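Local coordinates for protein beta-Ala-His dipeptidase (Homo sapiens, PDB 3DLJ) that hydrolyses Xaa-His dipeptides, above all carnosine and anserine, as a secreted zinc metallopeptidase of the M20 family with two zinc ions per subunit, at residues S240-L254 / T339-F351. Sequence-based numbering, arbitrary orientation.
Sequences SGTFGGILHEPMADL and TKTVIPGRVIGKF
Ile343 reaches into the bend of the 240-254 loop and shows how one branched side chain can fill the concave side of a loop. With CG1 anti to the carbonyl carbon (chi1 -65°) and the chain extended at chi2, Ile343 CD1 ends among Ser240, Leu247 and Glu249. It comes within 3.7 Å of Ser240 CA and 4.0 Å of Leu247 CD1, a methyl-to-methyl contact at the loop's far wall. The extended chain of Glu249 crosses that of Ile343 at about a right angle, and its carboxylate lies against CG1 and CD1 of the isoleucine; Glu249 OE1 is 3.5 Å from Ile343 CD1, and Glu249 CG packs on Ile343 CG2. An alanine in place of Glu249 would probably strip the CG1 and CG2 flank of Ile343 of this cover, leaving Ser240 and Leu247 to hold the end. At the loop's start, a weak hydrogen bond joins Ser240 N to Thr341 O (3.3 Å).

Farther along, the first turn of helix 250-258 settles on the other segment. Pro250 presses its CG to 3.2 Å from Gly345 O, while Met251, bent at chi2 and chi3, sets its CG against Pro344 CG and its sulfur on Val347 CG1. Leu254 closes the row: its CD2 packs 3.7 Å from Val347 CG2, and both its methyls lie over Gly349, where a side chain would collide with Leu254 CD1. A water accepts from Met251 N and donates to Pro344 O, tying the helix start to the Pro344-Gly345 link.

Behind this layer, Ile330 touches Met251, Leu254 and Val347, and the backbone of Ile343 pairs with Phe238 in a two-stranded antiparallel ribbon. Strand 346-355 runs between 216-232 and 324-331; the axes of 250-254 and 346-351 are nearly parallel, 18° apart, a helix-on-sheet packing consistent with the smaller alpha/beta lid domain of M20 peptidases, well away from the zinc ions.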
loop_
_atom_site.group_PDB
_atom_site.type_symbol
_atom_site.label_atom_id
_atom_site.label_comp_id
_atom_site.label_asym_id
_atom_site.label_seq_id
_atom_site.Cartn_x
_atom_site.Cartn_y
_atom_site.Cartn_z
ATOM N N SER A 240 -19.335 -24.501 25.609
ATOM C CA SER A 240 -19.668 -25.332 24.443
ATOM C C SER A 240 -20.182 -26.709 24.815
ATOM O O SER A 240 -20.703 -27.425 23.971
ATOM C CB SER A 240 -18.510 -25.409 23.453
ATOM O OG SER A 240 -17.601 -26.413 23.825
ATOM N N GLY A 241 -20.028 -27.079 26.086
ATOM C CA GLY A 241 -20.587 -28.318 26.604
ATOM C C GLY A 241 -21.933 -28.148 27.282
ATOM O O GLY A 241 -22.862 -28.923 27.038
ATOM N N THR A 242 -22.040 -27.137 28.131
ATOM C CA THR A 242 -23.265 -26.852 28.861
ATOM C C THR A 242 -24.373 -26.505 27.881
ATOM O O THR A 242 -25.514 -26.888 28.103
ATOM C CB THR A 242 -23.034 -25.715 29.879
ATOM O OG1 THR A 242 -21.990 -26.111 30.774
ATOM C CG2 THR A 242 -24.285 -25.428 30.692
ATOM N N PHE A 243 -24.032 -25.824 26.783
ATOM C CA PHE A 243 -25.014 -25.480 25.746
ATOM C C PHE A 243 -24.791 -26.178 24.385
ATOM O O PHE A 243 -25.412 -25.820 23.396
ATOM C CB PHE A 243 -25.095 -23.954 25.565
ATOM C CG PHE A 243 -25.645 -23.227 26.765
ATOM C CD1 PHE A 243 -24.801 -22.805 27.786
ATOM C CD2 PHE A 243 -27.009 -22.982 26.880
ATOM C CE1 PHE A 243 -25.286 -22.150 28.903
ATOM C CE2 PHE A 243 -27.520 -22.324 28.017
ATOM C CZ PHE A 243 -26.644 -21.892 29.019
ATOM N N GLY A 244 -23.911 -27.171 24.332
ATOM C CA GLY A 244 -23.580 -27.838 23.053
ATOM C C GLY A 244 -24.684 -28.778 22.591
ATOM O O GLY A 244 -25.135 -29.624 23.359
ATOM N N GLY A 245 -25.122 -28.611 21.341
ATOM C CA GLY A 245 -26.139 -29.465 20.726
ATOM C C GLY A 245 -27.490 -28.843 20.439
ATOM O O GLY A 245 -28.295 -29.436 19.716
ATOM N N ILE A 246 -27.762 -27.655 20.995
ATOM C CA ILE A 246 -29.115 -27.077 20.969
ATOM C C ILE A 246 -29.206 -25.682 20.331
ATOM O O ILE A 246 -30.308 -25.150 20.152
ATOM C CB ILE A 246 -29.785 -27.081 22.391
ATOM C CG1 ILE A 246 -29.076 -26.123 23.364
ATOM C CG2 ILE A 246 -29.841 -28.528 22.991
ATOM C CD1 ILE A 246 -29.848 -25.972 24.666
ATOM N N LEU A 247 -28.060 -25.093 19.982
ATOM C CA LEU A 247 -28.049 -23.779 19.336
ATOM C C LEU A 247 -27.763 -23.803 17.847
ATOM O O LEU A 247 -27.053 -24.676 17.347
ATOM C CB LEU A 247 -27.010 -22.870 19.981
ATOM C CG LEU A 247 -27.109 -22.573 21.460
ATOM C CD1 LEU A 247 -25.759 -22.058 21.899
ATOM C CD2 LEU A 247 -28.266 -21.585 21.773
ATOM N N HIS A 248 -28.327 -22.824 17.145
ATOM C CA HIS A 248 -27.819 -22.406 15.856
ATOM C C HIS A 248 -26.600 -21.568 16.195
ATOM O O HIS A 248 -26.720 -20.423 16.658
ATOM C CB HIS A 248 -28.811 -21.507 15.130
ATOM C CG HIS A 248 -30.035 -22.212 14.637
ATOM N ND1 HIS A 248 -31.278 -22.028 15.211
ATOM C CD2 HIS A 248 -30.223 -23.050 13.589
ATOM C CE1 HIS A 248 -32.171 -22.755 14.562
ATOM N NE2 HIS A 248 -31.560 -23.381 13.571
ATOM N N GLU A 249 -25.420 -22.142 16.006
ATOM C CA GLU A 249 -24.195 -21.481 16.435
ATOM C C GLU A 249 -23.711 -20.461 15.404
ATOM O O GLU A 249 -23.512 -20.813 14.235
ATOM C CB GLU A 249 -23.117 -22.519 16.730
ATOM C CG GLU A 249 -23.520 -23.516 17.792
ATOM C CD GLU A 249 -22.359 -24.412 18.229
ATOM O OE1 GLU A 249 -22.597 -25.351 19.015
ATOM O OE2 GLU A 249 -21.200 -24.173 17.799
ATOM N N PRO A 250 -23.540 -19.189 15.834
ATOM C CA PRO A 250 -22.993 -18.146 14.966
ATOM C C PRO A 250 -21.785 -18.610 14.134
ATOM O O PRO A 250 -21.752 -18.328 12.939
ATOM C CB PRO A 250 -22.605 -17.035 15.974
ATOM C CG PRO A 250 -23.686 -17.156 17.002
ATOM C CD PRO A 250 -23.851 -18.650 17.176
ATOM N N MET A 251 -20.821 -19.314 14.752
ATOM C CA MET A 251 -19.646 -19.831 14.007
ATOM C C MET A 251 -20.015 -20.815 12.890
ATOM O O MET A 251 -19.396 -20.800 11.820
ATOM C CB MET A 251 -18.627 -20.483 14.925
ATOM C CG MET A 251 -17.690 -19.522 15.601
ATOM S SD MET A 251 -16.598 -18.602 14.499
ATOM C CE MET A 251 -15.323 -19.815 14.088
ATOM N N ALA A 252 -21.005 -21.674 13.133
ATOM C CA ALA A 252 -21.429 -22.631 12.116
ATOM C C ALA A 252 -22.037 -21.900 10.890
ATOM O O ALA A 252 -21.734 -22.255 9.769
ATOM C CB ALA A 252 -22.420 -23.665 12.713
ATOM N N ASP A 253 -22.881 -20.889 11.133
ATOM C CA ASP A 253 -23.451 -20.027 10.100
ATOM C C ASP A 253 -22.352 -19.245 9.335
ATOM O O ASP A 253 -22.322 -19.243 8.112
ATOM C CB ASP A 253 -24.471 -19.043 10.716
ATOM C CG ASP A 253 -25.774 -19.711 11.188
ATOM O OD1 ASP A 253 -26.083 -20.837 10.737
ATOM O OD2 ASP A 253 -26.505 -19.090 12.023
ATOM N N LEU A 254 -21.445 -18.605 10.066
ATOM C CA LEU A 254 -20.388 -17.811 9.443
ATOM C C LEU A 254 -19.463 -18.637 8.575
ATOM O O LEU A 254 -19.160 -18.245 7.440
ATOM C CB LEU A 254 -19.599 -16.996 10.493
ATOM C CG LEU A 254 -18.449 -16.104 9.994
ATOM C CD1 LEU A 254 -18.956 -15.046 8.974
ATOM C CD2 LEU A 254 -17.686 -15.435 11.140
ATOM N N THR A 339 -6.880 -24.108 23.839
ATOM C CA THR A 339 -8.026 -24.967 23.638
ATOM C C THR A 339 -9.268 -24.496 24.423
ATOM O O THR A 339 -9.795 -25.238 25.261
ATOM C CB THR A 339 -7.693 -26.408 24.143
ATOM O OG1 THR A 339 -7.088 -26.333 25.443
ATOM C CG2 THR A 339 -6.748 -27.096 23.217
ATOM N N LYS A 340 -9.749 -23.285 24.150
ATOM C CA LYS A 340 -10.927 -22.772 24.849
ATOM C C LYS A 340 -12.166 -23.459 24.325
ATOM O O LYS A 340 -12.327 -23.577 23.117
ATOM C CB LYS A 340 -11.040 -21.257 24.683
ATOM C CG LYS A 340 -12.165 -20.579 25.466
ATOM C CD LYS A 340 -11.971 -19.066 25.495
ATOM C CE LYS A 340 -13.077 -18.368 26.281
ATOM N NZ LYS A 340 -12.961 -16.899 26.082
ATOM N N THR A 341 -13.021 -23.913 25.241
ATOM C CA THR A 341 -14.296 -24.542 24.922
ATOM C C THR A 341 -15.492 -23.548 25.007
ATOM O O THR A 341 -16.208 -23.436 26.039
ATOM C CB THR A 341 -14.548 -25.811 25.789
ATOM O OG1 THR A 341 -14.147 -25.567 27.136
ATOM C CG2 THR A 341 -13.747 -26.989 25.271
ATOM N N VAL A 342 -15.688 -22.839 23.896
ATOM C CA VAL A 342 -16.587 -21.698 23.835
ATOM C C VAL A 342 -17.387 -21.734 22.526
ATOM O O VAL A 342 -16.852 -22.060 21.475
ATOM C CB VAL A 342 -15.787 -20.332 23.988
ATOM C CG1 VAL A 342 -14.898 -20.040 22.766
ATOM C CG2 VAL A 342 -16.730 -19.155 24.287
ATOM N N ILE A 343 -18.674 -21.445 22.614
ATOM C CA ILE A 343 -19.486 -21.099 21.448
ATOM C C ILE A 343 -19.602 -19.559 21.433
ATOM O O ILE A 343 -20.321 -19.002 22.242
ATOM C CB ILE A 343 -20.912 -21.692 21.566
ATOM C CG1 ILE A 343 -20.885 -23.225 21.540
ATOM C CG2 ILE A 343 -21.847 -21.126 20.495
ATOM C CD1 ILE A 343 -22.141 -23.830 22.151
ATOM N N PRO A 344 -18.859 -18.877 20.537
ATOM C CA PRO A 344 -18.956 -17.412 20.358
ATOM C C PRO A 344 -20.396 -16.964 20.095
ATOM O O PRO A 344 -21.084 -17.599 19.311
ATOM C CB PRO A 344 -18.089 -17.156 19.116
ATOM C CG PRO A 344 -17.114 -18.289 19.106
ATOM C CD PRO A 344 -17.840 -19.475 19.643
ATOM N N GLY A 345 -20.845 -15.900 20.755
ATOM C CA GLY A 345 -22.202 -15.401 20.568
ATOM C C GLY A 345 -22.337 -14.491 19.350
ATOM O O GLY A 345 -23.375 -14.446 18.706
ATOM N N ARG A 346 -21.275 -13.775 19.010
ATOM C CA ARG A 346 -21.322 -12.809 17.928
ATOM C C ARG A 346 -19.976 -12.796 17.243
ATOM O O ARG A 346 -18.941 -12.522 17.870
ATOM C CB ARG A 346 -21.607 -11.404 18.502
ATOM C CG ARG A 346 -22.263 -10.448 17.535
ATOM C CD ARG A 346 -22.471 -9.076 18.215
ATOM N NE ARG A 346 -21.355 -8.197 17.890
ATOM C CZ ARG A 346 -21.492 -6.946 17.464
ATOM N NH1 ARG A 346 -20.406 -6.222 17.163
ATOM N NH2 ARG A 346 -22.717 -6.423 17.348
ATOM N N VAL A 347 -19.999 -13.061 15.947
ATOM C CA VAL A 347 -18.777 -13.179 15.163
ATOM C C VAL A 347 -18.896 -12.375 13.865
ATOM O O VAL A 347 -20.008 -12.194 13.335
ATOM C CB VAL A 347 -18.486 -14.672 14.842
ATOM C CG1 VAL A 347 -18.072 -15.408 16.092
ATOM C CG2 VAL A 347 -19.735 -15.335 14.233
ATOM N N ILE A 348 -17.760 -11.882 13.371
ATOM C CA ILE A 348 -17.706 -11.089 12.142
ATOM C C ILE A 348 -16.636 -11.665 11.209
ATOM O O ILE A 348 -15.440 -11.641 11.523
ATOM C CB ILE A 348 -17.390 -9.553 12.413
ATOM C CG1 ILE A 348 -18.209 -8.998 13.590
ATOM C CG2 ILE A 348 -17.682 -8.681 11.156
ATOM C CD1 ILE A 348 -17.995 -7.521 13.845
ATOM N N GLY A 349 -17.073 -12.180 10.067
ATOM C CA GLY A 349 -16.161 -12.645 9.044
ATOM C C GLY A 349 -15.665 -11.459 8.234
ATOM O O GLY A 349 -16.409 -10.510 8.000
ATOM N N LYS A 350 -14.409 -11.521 7.787
ATOM C CA LYS A 350 -13.813 -10.464 6.954
ATOM C C LYS A 350 -13.244 -11.039 5.678
ATOM O O LYS A 350 -12.502 -12.035 5.690
ATOM C CB LYS A 350 -12.698 -9.738 7.707
ATOM C CG LYS A 350 -12.991 -9.426 9.174
ATOM C CD LYS A 350 -13.648 -8.088 9.402
ATOM C CE LYS A 350 -14.011 -7.960 10.882
ATOM N NZ LYS A 350 -12.978 -7.197 11.653
ATOM N N PHE A 351 -13.584 -10.402 4.567
ATOM C CA PHE A 351 -13.074 -10.806 3.278
ATOM C C PHE A 351 -13.196 -9.640 2.302
ATOM O O PHE A 351 -13.936 -8.699 2.545
ATOM C CB PHE A 351 -13.809 -12.065 2.746
ATOM C CG PHE A 351 -15.244 -11.810 2.288
ATOM C CD1 PHE A 351 -15.515 -11.482 0.961
ATOM C CD2 PHE A 351 -16.299 -11.897 3.182
ATOM C CE1 PHE A 351 -16.815 -11.268 0.519
ATOM C CE2 PHE A 351 -17.618 -11.678 2.751
ATOM C CZ PHE A 351 -17.874 -11.371 1.417
HETATM O O HOH W 1 -20.651 -19.806 17.540
#